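Trehalose-6-phosphate phosphatase (Cryptococcus neoformans, PDB 5DX9) belongs to the trehalose-phosphatase family of the HAD clan and here holds a magnesium ion and a bound glycan. Local coordinates at residues 41-52 and 72-83; 191-199 and 239-247. One frame throughout, in Å; residues are numbered along the deposited sequence.

Contact 1 (41-52 and 72-83)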
loop_
_atom_site.group_PDB
_atom_site.type_symbol
_atom_site.label_atom_id
_atom_site.label_comp_id
_atom_site.label_asym_id
_atom_site.label_seq_id
_atom_site.Cartn_x
_atom_site.Cartn_y
_atom_site.Cartn_z
ATOM N N ALA A 41 -15.291 7.709 -0.049
ATOM C CA ALA A 41 -14.735 6.546 0.639
ATOM C C ALA A 41 -14.246 6.910 2.038
ATOM O O ALA A 41 -13.058 6.790 2.342
ATOM C CB ALA A 41 -13.605 5.943 -0.177
ATOM N N VAL A 42 -15.165 7.357 2.886
ATOM C CA VAL A 42 -14.812 7.788 4.233
ATOM C C VAL A 42 -14.938 6.642 5.238
ATOM O O VAL A 42 -15.898 5.872 5.195
ATOM C CB VAL A 42 -15.688 8.967 4.693
ATOM C CG1 VAL A 42 -15.590 10.114 3.692
ATOM C CG2 VAL A 42 -17.133 8.526 4.863
ATOM N N PRO A 43 -13.960 6.529 6.149
ATOM C CA PRO A 43 -13.948 5.433 7.124
ATOM C C PRO A 43 -15.118 5.516 8.096
ATOM O O PRO A 43 -15.514 6.611 8.497
ATOM C CB PRO A 43 -12.611 5.625 7.853
ATOM C CG PRO A 43 -12.307 7.072 7.701
ATOM C CD PRO A 43 -12.840 7.463 6.351
ATOM N N THR A 44 -15.666 4.363 8.461
ATOM C CA THR A 44 -16.774 4.306 9.406
ATOM C C THR A 44 -16.287 4.633 10.809
ATOM O O THR A 44 -15.095 4.852 11.025
ATOM C CB THR A 44 -17.439 2.922 9.418
ATOM O OG1 THR A 44 -16.508 1.951 9.913
ATOM C CG2 THR A 44 -17.877 2.529 8.018
ATOM N N GLU A 45 -17.211 4.660 11.763
ATOM C CA GLU A 45 -16.855 4.923 13.151
ATOM C C GLU A 45 -16.045 3.762 13.722
ATOM O O GLU A 45 -14.999 3.966 14.336
ATOM C CB GLU A 45 -18.109 5.162 13.995
ATOM C CG GLU A 45 -17.901 6.159 15.117
ATOM C CD GLU A 45 -17.405 7.497 14.604
ATOM O OE1 GLU A 45 -18.103 8.105 13.760
ATOM O OE2 GLU A 45 -16.311 7.931 15.030
ATOM N N ARG A 46 -16.540 2.546 13.513
ATOM C CA ARG A 46 -15.871 1.350 14.014
ATOM C C ARG A 46 -14.468 1.205 13.432
ATOM O O ARG A 46 -13.540 0.805 14.133
ATOM C CB ARG A 46 -16.703 0.105 13.700
ATOM C CG ARG A 46 -17.975 -0.012 14.525
ATOM C CD ARG A 46 -18.885 -1.113 13.998
ATOM N NE ARG A 46 -18.231 -2.418 13.969
ATOM C CZ ARG A 46 -18.788 -3.520 13.474
ATOM N NH1 ARG A 46 -20.009 -3.472 12.965
ATOM N NH2 ARG A 46 -18.126 -4.668 13.484
ATOM N N THR A 47 -14.318 1.535 12.153
ATOM C CA THR A 47 -13.027 1.428 11.479
ATOM C C THR A 47 -12.026 2.415 12.062
ATOM O O THR A 47 -10.889 2.056 12.376
ATOM C CB THR A 47 -13.157 1.676 9.963
ATOM O OG1 THR A 47 -13.933 0.627 9.370
ATOM C CG2 THR A 47 -11.785 1.718 9.307
ATOM N N ARG A 48 -12.462 3.662 12.204
ATOM C CA ARG A 48 -11.632 4.709 12.784
ATOM C C ARG A 48 -11.199 4.335 14.196
ATOM O O ARG A 48 -10.057 4.572 14.587
ATOM C CB ARG A 48 -12.384 6.043 12.787
ATOM C CG ARG A 48 -11.806 7.088 13.728
ATOM C CD ARG A 48 -12.364 8.477 13.428
ATOM N NE ARG A 48 -13.802 8.457 13.179
ATOM C CZ ARG A 48 -14.349 8.455 11.967
ATOM N NH1 ARG A 48 -13.573 8.474 10.890
ATOM N NH2 ARG A 48 -15.669 8.437 11.829
ATOM N N ASN A 49 -12.113 3.739 14.953
ATOM C CA ASN A 49 -11.817 3.322 16.319
ATOM C C ASN A 49 -10.763 2.219 16.375
ATOM O O ASN A 49 -9.857 2.255 17.209
ATOM C CB ASN A 49 -13.091 2.855 17.023
ATOM C CG ASN A 49 -14.077 3.982 17.255
ATOM O OD1 ASN A 49 -13.725 5.159 17.167
ATOM N ND2 ASN A 49 -15.318 3.628 17.565
ATOM N N ALA A 50 -10.885 1.243 15.479
ATOM C CA ALA A 50 -9.977 0.101 15.453
ATOM C C ALA A 50 -8.537 0.534 15.198
ATOM O O ALA A 50 -7.633 0.187 15.957
ATOM C CB ALA A 50 -10.423 -0.903 14.398
ATOM N N ILE A 51 -8.335 1.291 14.125
ATOM C CA ILE A 51 -7.010 1.787 13.769
ATOM C C ILE A 51 -6.438 2.658 14.881
ATOM O O ILE A 51 -5.236 2.636 15.142
ATOM C CB ILE A 51 -7.039 2.603 12.459
ATOM C CG1 ILE A 51 -7.626 1.769 11.318
ATOM C CG2 ILE A 51 -5.643 3.086 12.105
ATOM C CD1 ILE A 51 -6.761 0.592 10.911
ATOM N N ALA A 52 -7.309 3.425 15.528
ATOM C CA ALA A 52 -6.902 4.290 16.628
ATOM C C ALA A 52 -6.300 3.474 17.766
ATOM O O ALA A 52 -5.197 3.763 18.231
ATOM C CB ALA A 52 -8.081 5.105 17.125
ATOM N N PHE A 72 -6.261 13.655 0.895
ATOM C CA PHE A 72 -7.383 12.801 1.272
ATOM C C PHE A 72 -7.058 12.003 2.529
ATOM O O PHE A 72 -7.890 11.869 3.422
ATOM C CB PHE A 72 -7.749 11.851 0.129
ATOM C CG PHE A 72 -8.781 10.820 0.501
ATOM C CD1 PHE A 72 -10.132 11.074 0.321
ATOM C CD2 PHE A 72 -8.402 9.594 1.024
ATOM C CE1 PHE A 72 -11.084 10.124 0.658
ATOM C CE2 PHE A 72 -9.348 8.642 1.365
ATOM C CZ PHE A 72 -10.690 8.907 1.181
ATOM N N LEU A 73 -5.840 11.477 2.590
ATOM C CA LEU A 73 -5.416 10.663 3.723
ATOM C C LEU A 73 -5.344 11.496 5.001
ATOM O O LEU A 73 -5.819 11.069 6.058
ATOM C CB LEU A 73 -4.069 10.007 3.430
ATOM C CG LEU A 73 -4.124 8.966 2.310
ATOM C CD1 LEU A 73 -2.758 8.373 2.049
ATOM C CD2 LEU A 73 -5.127 7.869 2.646
ATOM N N GLU A 74 -4.764 12.688 4.895
ATOM C CA GLU A 74 -4.697 13.618 6.021
ATOM C C GLU A 74 -6.086 13.987 6.528
ATOM O O GLU A 74 -6.323 14.035 7.735
ATOM C CB GLU A 74 -3.934 14.884 5.628
ATOM C CG GLU A 74 -2.458 14.857 5.993
ATOM C CD GLU A 74 -2.221 14.987 7.491
ATOM O OE1 GLU A 74 -1.094 14.687 7.943
ATOM O OE2 GLU A 74 -3.155 15.396 8.217
ATOM N N GLU A 75 -7.000 14.243 5.597
ATOM C CA GLU A 75 -8.349 14.668 5.945
ATOM C C GLU A 75 -9.055 13.679 6.861
ATOM O O GLU A 75 -9.787 14.077 7.765
ATOM C CB GLU A 75 -9.191 14.879 4.682
ATOM C CG GLU A 75 -10.677 15.088 4.964
ATOM C CD GLU A 75 -11.444 15.624 3.764
ATOM O OE1 GLU A 75 -10.816 16.258 2.890
ATOM O OE2 GLU A 75 -12.674 15.413 3.695
ATOM N N HIS A 76 -8.837 12.390 6.626
ATOM C CA HIS A 76 -9.588 11.366 7.340
ATOM C C HIS A 76 -8.752 10.612 8.366
ATOM O O HIS A 76 -9.301 9.885 9.189
ATOM C CB HIS A 76 -10.199 10.371 6.351
ATOM C CG HIS A 76 -11.220 10.976 5.436
ATOM N ND1 HIS A 76 -11.012 11.119 4.083
ATOM C CD2 HIS A 76 -12.452 11.478 5.683
ATOM C CE1 HIS A 76 -12.073 11.683 3.530
ATOM N NE2 HIS A 76 -12.963 11.911 4.487
ATOM N N TRP A 77 -7.434 10.780 8.327
ATOM C CA TRP A 77 -6.566 10.030 9.235
ATOM C C TRP A 77 -5.519 10.893 9.930
ATOM O O TRP A 77 -4.840 10.428 10.845
ATOM C CB TRP A 77 -5.866 8.892 8.483
ATOM C CG TRP A 77 -6.806 7.839 7.982
ATOM C CD1 TRP A 77 -7.109 7.562 6.681
ATOM C CD2 TRP A 77 -7.579 6.928 8.776
ATOM N NE1 TRP A 77 -8.016 6.533 6.614
ATOM C CE2 TRP A 77 -8.323 6.127 7.887
ATOM C CE3 TRP A 77 -7.711 6.709 10.152
ATOM C CZ2 TRP A 77 -9.186 5.125 8.327
ATOM C CZ3 TRP A 77 -8.569 5.713 10.588
ATOM C CH2 TRP A 77 -9.295 4.933 9.678
ATOM N N GLY A 78 -5.392 12.144 9.500
ATOM C CA GLY A 78 -4.386 13.041 10.044
ATOM C C GLY A 78 -4.548 13.308 11.527
ATOM O O GLY A 78 -3.621 13.778 12.186
ATOM N N HIS A 79 -5.729 12.997 12.054
ATOM C CA HIS A 79 -6.031 13.238 13.461
ATOM C C HIS A 79 -5.414 12.188 14.386
ATOM O O HIS A 79 -5.417 12.350 15.608
ATOM C CB HIS A 79 -7.541 13.286 13.674
ATOM C CG HIS A 79 -8.208 11.950 13.568
ATOM N ND1 HIS A 79 -8.433 11.326 12.360
ATOM C CD2 HIS A 79 -8.703 11.126 14.519
ATOM C CE1 HIS A 79 -9.036 10.170 12.574
ATOM N NE2 HIS A 79 -9.214 10.024 13.874
ATOM N N LEU A 80 -4.896 11.108 13.807
ATOM C CA LEU A 80 -4.208 10.086 14.593
ATOM C C LEU A 80 -2.708 10.334 14.559
ATOM O O LEU A 80 -2.052 10.122 13.538
ATOM C CB LEU A 80 -4.535 8.680 14.084
ATOM C CG LEU A 80 -5.956 8.192 14.378
ATOM C CD1 LEU A 80 -6.148 6.751 13.927
ATOM C CD2 LEU A 80 -6.285 8.346 15.851
ATOM N N ASP A 81 -2.178 10.783 15.689
ATOM C CA ASP A 81 -0.798 11.238 15.768
ATOM C C ASP A 81 0.221 10.133 15.517
ATOM O O ASP A 81 1.332 10.410 15.081
ATOM C CB ASP A 81 -0.531 11.872 17.135
ATOM C CG ASP A 81 0.871 12.440 17.247
ATOM O OD1 ASP A 81 1.298 13.157 16.316
ATOM O OD2 ASP A 81 1.549 12.156 18.256
ATOM N N ARG A 82 -0.147 8.886 15.793
ATOM C CA ARG A 82 0.801 7.781 15.677
ATOM C C ARG A 82 0.651 7.005 14.366
ATOM O O ARG A 82 1.410 6.073 14.097
ATOM C CB ARG A 82 0.647 6.828 16.865
ATOM C CG ARG A 82 1.151 7.380 18.193
ATOM C CD ARG A 82 2.650 7.155 18.364
ATOM N NE ARG A 82 3.455 8.188 17.716
ATOM C CZ ARG A 82 4.700 8.002 17.283
ATOM N NH1 ARG A 82 5.280 6.816 17.412
ATOM N NH2 ARG A 82 5.360 9.000 16.709
ATOM N N LEU A 83 -0.321 7.393 13.549
ATOM C CA LEU A 83 -0.562 6.701 12.286
ATOM C C LEU A 83 0.301 7.244 11.154
ATOM O O LEU A 83 0.127 8.384 10.718
ATOM C CB LEU A 83 -2.034 6.798 11.895
ATOM C CG LEU A 83 -2.373 6.173 10.541
ATOM C CD1 LEU A 83 -2.030 4.691 10.536
ATOM C CD2 LEU A 83 -3.839 6.395 10.202
#
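Pro43 and the indole of Trp77 form the middle of an apolar contact that joins helix 45-52 and the loop before it to segment 72-83, a helix and the turns after it. Pro43 CG lies over one face of the indole, off toward the rim, while its CB comes 3.5 Å from Trp77 CZ2. Helix 45-52 meets the far end of the same ring: Thr47 CG2 comes to its edge, near the ring plane, and Ile51 CG1 approaches Trp77 CH2 at 3.9 Å. With CG anti to the carbonyl carbon (chi1 -65°), Trp77 carries its six-membered ring to the other segment. Farther along, Leu80 CD1 rests 3.7 Å from Ala52 CA, and Ile51 CG2 bridges Leu80 and Leu83.

Two histidines flank this core. Val42 CG1 reaches His76 NE2 at 3.3 Å, and the methylenes of Arg48 cross His79, with Arg48 CD 3.5 Å from His79 NE2.

No hydrogen bond crosses between the two segments. Within 41-52, Arg48 grips Glu45 side-on in a salt bridge through NE and NH2, one to each carboxylate oxygen; NH2 to OE1 is 3.1 Å. At the N-cap, Thr44 OG1 is hydrogen-bonded to Thr47 OG1.

The short helix axes run almost perpendicular, at 89° and 12.8 Å, so long side chains, Trp77 above all, span much of the gap. Helix 45-56 links the adjacent parallel strands 21-25 and 60-65 of the HAD-type core in a beta-alpha-beta crossover, and helix 70-77 follows strand 60-65. Trp77 and Leu83 continue onto that strand, and Tyr27 touches both the indole and Pro43.

Contact 2 (191-199 and 239-247)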
loop_
_atom_site.group_PDB
_atom_site.type_symbol
_atom_site.label_atom_id
_atom_site.label_comp_id
_atom_site.label_asym_id
_atom_site.label_seq_id
_atom_site.Cartn_x
_atom_site.Cartn_y
_atom_site.Cartn_z
ATOM N N GLY A 191 5.664 -1.608 -2.462
ATOM C CA GLY A 191 6.620 -2.594 -1.993
ATOM C C GLY A 191 7.865 -1.967 -1.393
ATOM O O GLY A 191 8.378 -2.436 -0.378
ATOM N N GLU A 192 8.355 -0.905 -2.025
ATOM C CA GLU A 192 9.559 -0.235 -1.549
ATOM C C GLU A 192 9.318 0.430 -0.202
ATOM O O GLU A 192 10.227 0.536 0.618
ATOM C CB GLU A 192 10.043 0.798 -2.570
ATOM C CG GLU A 192 10.672 0.185 -3.807
ATOM C CD GLU A 192 11.890 -0.651 -3.473
ATOM O OE1 GLU A 192 12.487 -0.431 -2.396
ATOM O OE2 GLU A 192 12.248 -1.532 -4.283
ATOM N N ILE A 193 8.089 0.880 0.019
ATOM C CA ILE A 193 7.723 1.498 1.287
ATOM C C ILE A 193 7.773 0.469 2.410
ATOM O O ILE A 193 8.304 0.733 3.488
ATOM C CB ILE A 193 6.321 2.119 1.231
ATOM C CG1 ILE A 193 6.270 3.219 0.165
ATOM C CG2 ILE A 193 5.923 2.659 2.594
ATOM C CD1 ILE A 193 7.329 4.291 0.332
ATOM N N VAL A 194 7.214 -0.707 2.139
ATOM C CA VAL A 194 7.226 -1.805 3.094
ATOM C C VAL A 194 8.653 -2.161 3.490
ATOM O O VAL A 194 8.933 -2.439 4.654
ATOM C CB VAL A 194 6.534 -3.054 2.522
ATOM C CG1 VAL A 194 6.713 -4.241 3.461
ATOM C CG2 VAL A 194 5.056 -2.773 2.256
ATOM N N ARG A 195 9.551 -2.139 2.511
ATOM C CA ARG A 195 10.945 -2.492 2.746
ATOM C C ARG A 195 11.652 -1.413 3.554
ATOM O O ARG A 195 12.435 -1.715 4.455
ATOM C CB ARG A 195 11.663 -2.729 1.420
ATOM C CG ARG A 195 11.015 -3.819 0.588
ATOM C CD ARG A 195 12.046 -4.742 -0.017
ATOM N NE ARG A 195 12.638 -4.188 -1.229
ATOM C CZ ARG A 195 12.104 -4.315 -2.439
ATOM N NH1 ARG A 195 10.959 -4.969 -2.593
ATOM N NH2 ARG A 195 12.709 -3.785 -3.494
ATOM N N ARG A 196 11.375 -0.156 3.225
ATOM C CA ARG A 196 11.852 0.963 4.025
ATOM C C ARG A 196 11.431 0.791 5.481
ATOM O O ARG A 196 12.236 0.965 6.396
ATOM C CB ARG A 196 11.318 2.286 3.480
ATOM C CG ARG A 196 11.517 3.465 4.421
ATOM C CD ARG A 196 10.521 4.571 4.124
ATOM N NE ARG A 196 10.612 5.661 5.090
ATOM C CZ ARG A 196 11.292 6.781 4.884
ATOM N NH1 ARG A 196 11.936 6.964 3.738
ATOM N NH2 ARG A 196 11.324 7.721 5.818
ATOM N N LEU A 197 10.165 0.438 5.684
ATOM C CA LEU A 197 9.632 0.254 7.029
ATOM C C LEU A 197 10.286 -0.923 7.753
ATOM O O LEU A 197 10.529 -0.854 8.957
ATOM C CB LEU A 197 8.117 0.056 6.983
ATOM C CG LEU A 197 7.320 1.241 6.439
ATOM C CD1 LEU A 197 5.854 1.109 6.803
ATOM C CD2 LEU A 197 7.895 2.545 6.959
HETATM N N MSE A 198 10.561 -2.004 7.029
HETATM C CA MSE A 198 11.243 -3.146 7.632
HETATM C C MSE A 198 12.675 -2.781 8.023
HETATM O O MSE A 198 13.147 -3.167 9.093
HETATM C CB MSE A 198 11.237 -4.351 6.684
HETATM C CG MSE A 198 9.923 -5.126 6.684
HETATM SE SE MSE A 198 9.907 -6.698 5.512
HETATM C CE MSE A 198 10.293 -5.828 3.806
ATOM N N TYR A 199 13.357 -2.031 7.162
ATOM C CA TYR A 199 14.716 -1.596 7.458
ATOM C C TYR A 199 14.739 -0.699 8.690
ATOM O O TYR A 199 15.654 -0.777 9.507
ATOM C CB TYR A 199 15.332 -0.863 6.265
ATOM C CG TYR A 199 16.737 -0.370 6.529
ATOM C CD1 TYR A 199 17.834 -1.184 6.287
ATOM C CD2 TYR A 199 16.966 0.903 7.036
ATOM C CE1 TYR A 199 19.120 -0.744 6.533
ATOM C CE2 TYR A 199 18.251 1.352 7.286
ATOM C CZ TYR A 199 19.323 0.524 7.034
ATOM O OH TYR A 199 20.606 0.961 7.277
ATOM N N VAL A 239 19.715 -10.892 6.832
ATOM C CA VAL A 239 20.312 -9.570 6.715
ATOM C C VAL A 239 19.657 -8.769 5.597
ATOM O O VAL A 239 19.313 -9.316 4.548
ATOM C CB VAL A 239 21.827 -9.664 6.456
ATOM C CG1 VAL A 239 22.415 -8.284 6.203
ATOM C CG2 VAL A 239 22.519 -10.344 7.627
HETATM N N MSE A 240 19.488 -7.471 5.823
HETATM C CA MSE A 240 18.868 -6.607 4.829
HETATM C C MSE A 240 19.696 -5.356 4.556
HETATM O O MSE A 240 20.010 -4.595 5.472
HETATM C CB MSE A 240 17.466 -6.208 5.278
HETATM C CG MSE A 240 16.719 -5.387 4.256
HETATM SE SE MSE A 240 15.039 -4.687 4.934
HETATM C CE MSE A 240 14.495 -3.726 3.323
ATOM N N LYS A 241 20.053 -5.151 3.290
ATOM C CA LYS A 241 20.728 -3.927 2.876
ATOM C C LYS A 241 19.757 -2.752 2.918
ATOM O O LYS A 241 18.543 -2.947 2.857
ATOM C CB LYS A 241 21.308 -4.059 1.464
ATOM C CG LYS A 241 22.261 -5.227 1.251
ATOM C CD LYS A 241 22.987 -5.086 -0.084
ATOM C CE LYS A 241 23.730 -6.355 -0.481
ATOM N NZ LYS A 241 22.848 -7.312 -1.210
ATOM N N PRO A 242 20.288 -1.527 3.033
ATOM C CA PRO A 242 19.452 -0.324 2.944
ATOM C C PRO A 242 18.747 -0.238 1.590
ATOM O O PRO A 242 19.413 -0.191 0.557
ATOM C CB PRO A 242 20.456 0.819 3.122
ATOM C CG PRO A 242 21.601 0.204 3.864
ATOM C CD PRO A 242 21.686 -1.207 3.366
ATOM N N PRO A 243 17.406 -0.225 1.598
ATOM C CA PRO A 243 16.597 -0.233 0.375
ATOM C C PRO A 243 16.512 1.133 -0.300
ATOM O O PRO A 243 16.838 2.149 0.310
ATOM C CB PRO A 243 15.223 -0.676 0.878
ATOM C CG PRO A 243 15.162 -0.137 2.261
ATOM C CD PRO A 243 16.566 -0.225 2.810
ATOM N N VAL A 244 16.060 1.139 -1.550
ATOM C CA VAL A 244 15.988 2.355 -2.353
ATOM C C VAL A 244 15.101 3.418 -1.716
ATOM O O VAL A 244 15.406 4.607 -1.778
ATOM C CB VAL A 244 15.466 2.044 -3.771
ATOM C CG1 VAL A 244 15.332 3.319 -4.590
ATOM C CG2 VAL A 244 16.390 1.057 -4.465
ATOM N N ALA A 245 14.006 2.985 -1.097
ATOM C CA ALA A 245 13.074 3.908 -0.461
ATOM C C ALA A 245 13.693 4.572 0.767
ATOM O O ALA A 245 13.088 5.451 1.378
ATOM C CB ALA A 245 11.792 3.189 -0.083
ATOM N N VAL A 246 14.897 4.140 1.123
ATOM C CA VAL A 246 15.628 4.732 2.233
ATOM C C VAL A 246 16.786 5.595 1.738
ATOM O O VAL A 246 16.994 6.709 2.217
ATOM C CB VAL A 246 16.185 3.652 3.181
ATOM C CG1 VAL A 246 17.233 4.249 4.110
ATOM C CG2 VAL A 246 15.058 2.995 3.967
ATOM N N THR A 247 17.527 5.071 0.770
ATOM C CA THR A 247 18.763 5.697 0.316
ATOM C C THR A 247 18.530 6.878 -0.620
ATOM O O THR A 247 19.294 7.844 -0.611
ATOM C CB THR A 247 19.662 4.676 -0.400
ATOM O OG1 THR A 247 18.949 4.094 -1.500
ATOM C CG2 THR A 247 20.080 3.580 0.564
HETATM O O HOH W 1 15.192 -1.469 -2.582
#
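Tyr199 and selenomethionine Met240 share the apolar centre with Pro242 and Pro243, showing how a helix surface can be closed by a chain that has just left its strand. The phenol extends with CG anti to the backbone N (chi1 179°), which brings its ring along both prolines: CE1 lies 3.6 Å from Pro242 CA, and ring atom CG 3.7 Å from Pro243 CD. Met240, extended beyond CG, lays its selenium near the CB atoms of Met198 and Tyr199 and ends with CE 3.6 Å from Arg195 CB.

Toward the start of the helix, Arg196 and Glu192 meet the small Ala245, which permits a close approach. Its CB sits 3.7 Å from Arg196 CB, and the CA atoms of Arg196 and Ala245 are 5.5 Å apart. Val246 CG2 continues this patch over Arg196 CG at 3.6 Å.

Polar groups form the border. The extended Arg196 carries its guanidinium past the alanine, and NH1 donates to Ala245 O at 3.0 Å, bent at the hydrogen (141°) but close to the guanidinium plane. Glu200 and Gln95 take its NE and NH2, so three partners fix the group's rotation. A water donates to Glu192 OE1 and accepts from Val244 N, linking the carboxylate to the start of helix 244-247. The phenol OH bonds to Pro259 O.

Here the outer side of a helix flanking the central sheet of the HAD-type core is covered by a strand-loop-helix segment, whose Met240 pairs by backbone bonds with Val261 in a two-stranded antiparallel sheet; the helix's inner residues Val194, Leu197 and Met198 rest on strand 21-25.

In the fold
Contacts 1 and 2 come one after the other along the chain and do not touch: their centres are 25 Å apart and their nearest atoms about 9 Å. Both bear on the central sheet, contact 1 through strand 60-65 and contact 2 through the neighbouring strand 21-25, so the sheet is their common support. Only contact 1 borders the glycan. The side chain of Ala41 is about 4 Å from the bound glucose and about 7 Å from the glucose 6-phosphate unit. Contact 2 stands farther back, with the Ile193 side chain about 11 Å from that unit and about 14 Å from the magnesium ion, whose site includes Asn26, Asp28 and Asp212.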